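Local coordinates for DUF3501 family protein (Burkholderia pseudomallei K96243, PDB 3FJV) that is of unknown function but folds as an antiparallel beta sheet flanked by helices and assembles with a second copy of itself, at residues A[40-46]-A[89-95]; A[82-87]-A[189-194]. One frame throughout, in Å; residues are numbered along the deposited sequence.

Interaction 1: residues A[40-46]-A[89-95]; sequences HLRLLFE and ATLQIEY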
# COMPACT_ATOMS: atom_id res chain seq x y z
N HIS A 40 2.20 15.14 -7.82
CA HIS A 40 1.93 13.76 -7.42
C HIS A 40 2.01 13.45 -5.92
O HIS A 40 1.70 12.32 -5.53
CB HIS A 40 2.87 12.84 -8.17
CG HIS A 40 2.78 13.00 -9.65
ND1 HIS A 40 1.80 12.38 -10.39
CD2 HIS A 40 3.49 13.76 -10.51
CE1 HIS A 40 1.92 12.74 -11.66
NE2 HIS A 40 2.95 13.56 -11.76
N LEU A 41 2.43 14.42 -5.09
CA LEU A 41 2.46 14.26 -3.63
C LEU A 41 1.41 15.15 -2.95
O LEU A 41 1.31 16.36 -3.25
CB LEU A 41 3.82 14.60 -3.05
CG LEU A 41 4.74 13.37 -2.87
CD1 LEU A 41 4.87 12.61 -4.17
CD2 LEU A 41 6.08 13.89 -2.40
N ARG A 42 0.71 14.57 -1.99
CA ARG A 42 -0.30 15.30 -1.19
C ARG A 42 -0.05 15.04 0.30
O ARG A 42 0.16 13.90 0.67
CB ARG A 42 -1.69 14.78 -1.57
CG ARG A 42 -2.08 14.96 -3.03
CD ARG A 42 -2.16 16.42 -3.43
NE ARG A 42 -2.44 16.63 -4.86
CZ ARG A 42 -1.53 16.88 -5.81
NH1 ARG A 42 -0.23 16.96 -5.55
NH2 ARG A 42 -1.95 17.05 -7.06
N LEU A 43 -0.02 16.08 1.13
CA LEU A 43 0.13 15.91 2.58
C LEU A 43 -1.16 16.40 3.25
O LEU A 43 -1.67 17.46 2.92
CB LEU A 43 1.26 16.78 3.18
CG LEU A 43 2.73 16.39 3.21
CD1 LEU A 43 3.48 17.48 3.93
CD2 LEU A 43 2.93 15.07 3.92
N LEU A 44 -1.65 15.63 4.21
CA LEU A 44 -2.73 16.06 5.08
C LEU A 44 -2.18 16.13 6.47
O LEU A 44 -1.79 15.09 7.04
CB LEU A 44 -3.94 15.14 5.04
CG LEU A 44 -5.16 15.63 5.88
CD1 LEU A 44 -5.83 16.81 5.20
CD2 LEU A 44 -6.12 14.43 6.05
N PHE A 45 -2.13 17.34 7.02
CA PHE A 45 -1.75 17.52 8.41
C PHE A 45 -2.89 17.08 9.31
O PHE A 45 -4.02 17.57 9.19
CB PHE A 45 -1.30 18.94 8.68
CG PHE A 45 0.02 19.23 8.09
CD1 PHE A 45 1.17 18.93 8.82
CD2 PHE A 45 0.14 19.69 6.77
CE1 PHE A 45 2.44 19.17 8.29
CE2 PHE A 45 1.38 19.93 6.20
CZ PHE A 45 2.58 19.63 6.96
N GLU A 46 -2.61 16.13 10.18
CA GLU A 46 -3.64 15.44 10.96
C GLU A 46 -3.95 16.11 12.29
O GLU A 46 -3.04 16.60 13.00
CB GLU A 46 -3.28 13.97 11.15
CG GLU A 46 -3.00 13.22 9.87
CD GLU A 46 -4.25 12.67 9.13
OE1 GLU A 46 -5.39 12.88 9.62
OE2 GLU A 46 -4.07 11.94 8.11
N ALA A 89 1.48 14.19 9.62
CA ALA A 89 0.87 14.24 8.29
C ALA A 89 0.84 12.86 7.61
O ALA A 89 1.67 11.98 7.86
CB ALA A 89 1.55 15.31 7.37
N THR A 90 -0.22 12.62 6.87
CA THR A 90 -0.33 11.50 5.96
C THR A 90 0.11 12.01 4.59
O THR A 90 -0.42 13.01 4.08
CB THR A 90 -1.79 10.94 5.91
OG1 THR A 90 -2.16 10.46 7.21
CG2 THR A 90 -1.86 9.80 4.89
N LEU A 91 1.12 11.34 4.04
CA LEU A 91 1.62 11.62 2.70
C LEU A 91 1.03 10.58 1.75
O LEU A 91 1.11 9.37 2.01
CB LEU A 91 3.15 11.53 2.64
CG LEU A 91 3.87 11.71 1.28
CD1 LEU A 91 3.85 13.10 0.70
CD2 LEU A 91 5.36 11.30 1.39
N GLN A 92 0.48 11.06 0.65
CA GLN A 92 -0.05 10.16 -0.39
C GLN A 92 0.63 10.49 -1.69
O GLN A 92 0.82 11.64 -2.03
CB GLN A 92 -1.56 10.27 -0.52
CG GLN A 92 -2.29 9.73 0.72
CD GLN A 92 -3.74 9.38 0.45
OE1 GLN A 92 -4.04 8.48 -0.37
NE2 GLN A 92 -4.66 10.05 1.16
N ILE A 93 1.03 9.44 -2.40
CA ILE A 93 1.67 9.52 -3.71
C ILE A 93 0.60 9.03 -4.67
O ILE A 93 0.12 7.90 -4.50
CB ILE A 93 2.91 8.59 -3.75
CG1 ILE A 93 3.91 9.00 -2.68
CG2 ILE A 93 3.61 8.64 -5.14
CD1 ILE A 93 4.92 7.88 -2.34
N GLU A 94 0.21 9.86 -5.64
CA GLU A 94 -0.88 9.53 -6.54
C GLU A 94 -0.46 9.58 -8.01
O GLU A 94 0.01 10.61 -8.48
CB GLU A 94 -2.03 10.50 -6.27
CG GLU A 94 -2.61 10.32 -4.85
CD GLU A 94 -3.49 11.47 -4.38
OE1 GLU A 94 -3.51 12.55 -5.04
OE2 GLU A 94 -4.17 11.28 -3.35
N TYR A 95 -0.65 8.46 -8.72
CA TYR A 95 -0.36 8.41 -10.16
C TYR A 95 -1.56 7.88 -10.94
O TYR A 95 -2.38 7.14 -10.40
CB TYR A 95 0.92 7.59 -10.44
CG TYR A 95 2.18 8.42 -10.20
CD1 TYR A 95 2.68 8.56 -8.93
CD2 TYR A 95 2.84 9.07 -11.25
CE1 TYR A 95 3.81 9.28 -8.69
CE2 TYR A 95 3.98 9.83 -11.01
CZ TYR A 95 4.44 9.93 -9.70
OH TYR A 95 5.52 10.67 -9.35

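Interaction 2: residues A[82-87]-A[189-194]; sequences PDGSNL and LAGDLD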
# COMPACT_ATOMS: atom_id res chain seq x y z
N PRO A 82 -0.83 14.59 16.93
CA PRO A 82 0.24 15.53 17.34
C PRO A 82 0.42 15.60 18.86
O PRO A 82 -0.52 15.37 19.60
CB PRO A 82 -0.17 16.87 16.71
CG PRO A 82 -1.48 16.72 16.27
CD PRO A 82 -1.96 15.31 16.33
N ASP A 83 1.62 15.81 19.35
CA ASP A 83 1.84 15.60 20.75
C ASP A 83 2.25 16.83 21.51
O ASP A 83 2.52 16.73 22.71
CB ASP A 83 2.87 14.51 20.99
CG ASP A 83 4.16 14.80 20.35
OD1 ASP A 83 4.41 15.99 19.99
OD2 ASP A 83 4.92 13.82 20.17
N GLY A 84 2.31 17.98 20.84
CA GLY A 84 2.82 19.19 21.49
C GLY A 84 4.01 19.84 20.77
O GLY A 84 4.08 21.04 20.69
N SER A 85 4.91 19.02 20.25
CA SER A 85 6.12 19.49 19.62
C SER A 85 6.32 18.97 18.20
O SER A 85 7.37 19.19 17.61
CB SER A 85 7.31 19.13 20.49
OG SER A 85 7.45 20.06 21.55
N ASN A 86 5.30 18.31 17.67
CA ASN A 86 5.40 17.81 16.33
C ASN A 86 4.11 17.89 15.55
O ASN A 86 2.98 17.73 16.06
CB ASN A 86 5.87 16.39 16.36
CG ASN A 86 5.07 15.57 17.29
OD1 ASN A 86 3.89 15.87 17.53
ND2 ASN A 86 5.69 14.56 17.86
N LEU A 87 4.29 18.19 14.29
CA LEU A 87 3.18 18.12 13.36
C LEU A 87 3.21 16.70 12.76
O LEU A 87 4.31 16.11 12.51
CB LEU A 87 3.39 19.16 12.29
CG LEU A 87 3.48 20.62 12.75
CD1 LEU A 87 3.77 21.59 11.57
CD2 LEU A 87 2.19 21.01 13.45
N LEU A 189 -1.96 24.81 11.62
CA LEU A 189 -0.89 23.95 12.10
C LEU A 189 -0.28 24.49 13.41
O LEU A 189 0.08 23.71 14.33
CB LEU A 189 0.18 23.74 11.00
CG LEU A 189 0.13 22.64 9.91
CD1 LEU A 189 -1.27 22.36 9.37
CD2 LEU A 189 1.12 22.93 8.72
N ALA A 190 -0.09 25.79 13.49
CA ALA A 190 0.44 26.41 14.68
C ALA A 190 -0.36 26.00 15.94
O ALA A 190 0.21 25.78 17.00
CB ALA A 190 0.47 27.96 14.52
N GLY A 191 -1.67 25.84 15.78
CA GLY A 191 -2.54 25.47 16.87
C GLY A 191 -2.36 24.05 17.38
O GLY A 191 -2.84 23.74 18.46
N ASP A 192 -1.72 23.17 16.61
CA ASP A 192 -1.43 21.82 17.05
C ASP A 192 -0.32 21.75 18.12
O ASP A 192 -0.13 20.69 18.72
CB ASP A 192 -0.87 20.99 15.88
CG ASP A 192 -1.88 20.72 14.76
OD1 ASP A 192 -3.11 21.04 14.89
OD2 ASP A 192 -1.39 20.18 13.73
N LEU A 193 0.47 22.81 18.24
CA LEU A 193 1.71 22.82 18.99
C LEU A 193 1.43 23.52 20.32
O LEU A 193 0.61 24.43 20.39
CB LEU A 193 2.78 23.62 18.24
CG LEU A 193 3.16 23.09 16.86
CD1 LEU A 193 3.80 24.28 16.10
CD2 LEU A 193 4.04 21.83 16.99
N ASP A 194 2.14 23.08 21.37
CA ASP A 194 1.88 23.49 22.76
C ASP A 194 3.07 24.35 23.17
O ASP A 194 3.97 24.64 22.34
CB ASP A 194 1.83 22.24 23.67
CG ASP A 194 3.26 21.70 24.02
OD1 ASP A 194 4.30 22.36 23.66
OD2 ASP A 194 3.36 20.63 24.65
OXT ASP A 194 3.15 24.73 24.34
O HOH W 1 2.06 19.03 18.41

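Interaction 1: residues A[40-46]-A[89-95]
His40 and Tyr95 lay their rings against each other at one end of two antiparallel strands, 41-45 and 86-93, neighbours in the antiparallel sheet of this DUF3501 protein. Hydrogen-bonded pairs (Arg42 with Gln92, Leu44 with Thr90) alternate with non-hydrogen-bonded pairs (Leu41 with Ile93, Leu43 with Leu91, Phe45 with Ala89), and the pairing runs on past the strands through Glu94 N to His40 O. Traced outward, the His40 side chain follows Tyr95: CB lies 3.6 Å from Tyr95 OH, CG sits 3.5 Å from Tyr95 CZ, CD2 is nearest Tyr95 OH, and ND1, CE1 and NE2 lie over Tyr95 CE2, ND1 closest at 3.4 Å. Chi1 (-57°) sets the ring over Tyr95, and chi2 (-82°) turns ND1 to the chain just past strand 86-93, where it donates to Glu94 O at 3.2 Å. That oxygen lies in the imidazole plane and fixes the ring's rotation, while the phenol lies over one face as an offset stack, planes only 4° apart. Tyr95 also packs on helix 98-107.

On one face of the sheet, Leu41 CG touches Leu91 CD1 at 3.7 Å, Leu43 CD2 reaches both Ala89 CB and Leu91 CB, and Ala89 CB makes a CH-pi contact 4.1 Å from the centroid of the Phe45 ring. On the other face, Arg42 bends at chi2 and returns NH1 to its own neighbour, Leu41 O. Arg42 CG meets Glu94 OE1 at 3.4 Å, but no N-H points at this oxygen: opposite charges lie close without a salt bridge. Thr99 of the second subunit packs on Thr90 and Gln92. Glu46 is held by both carboxylate oxygens: OE1 bonds to Thr50, and OE2 accepts on its anti side from Thr90 OG1, just 2.6 Å away.

Interaction 2: residues A[82-87]-A[189-194]
Leu87 carries CG anti to its carbonyl carbon (chi1 -60°) and CD1 anti to CA (chi2 177°), which sends both methyls to the C-terminal segment. CD1 meets Leu189 CD2 at 4.1 Å. Leu87 CD2 lies 3.5 Å from Leu189 O, comes near Asp192 OD2 and also touches Leu193 CD2. Leu193 has nearly the same first torsion (chi1 -61°), and its CD2 lies against the peptide joining Ser85 and Asn86, 3.8 Å from Asn86 N.

The backbones are tied directly once: Asp194 N donates to Gly84 O at 2.9 Å, in the carbonyl plane and on a lone pair. One water adds a second link, accepting from Gly84 N at 2.7 Å and donating to Asn86 O and Asp192 O. Both loops are shaped from within, 82-87 by an Asx turn in which Asp83 OD1 accepts from Ser85 N, and 190-193 by a type I turn. Asp194 OD2 rests 3.5 Å from Gly84 CA, while OD1 is salt-bridged to Lys156, which also bonds Ser85 OG; Asp192 OD2 pairs with Arg33.

The contact thus fastens the end of helix 183-190 and the chain terminus to the start of strand 86-93, with strand 144-150 bonded alongside that start, helix 153-160 packed on Ala190 and Leu193, and Phe45 of strand 41-45 touching Leu87 and Leu189.

Interactions 1 and 2 lie with their centres about 19 Å apart and share strand 86-93: interaction 2 holds its beginning, interaction 1 its later part. The segments alternate along the chain, in the order 40-46, 82-87, 89-95 and 189-194, so the two contacts cross along the chain. They meet at Phe45 and Glu46. There Phe45 CB touches Leu189 CD1 at 3.5 Å, and Glu46 O lies 3.6 Å from Pro82 CG. Interaction 1 joins neighbouring strands inside the antiparallel sheet, whereas interaction 2 brings the last residues of the chain back to that sheet. Together they tie an early strand and the C-terminus to one inner strand of the sheet.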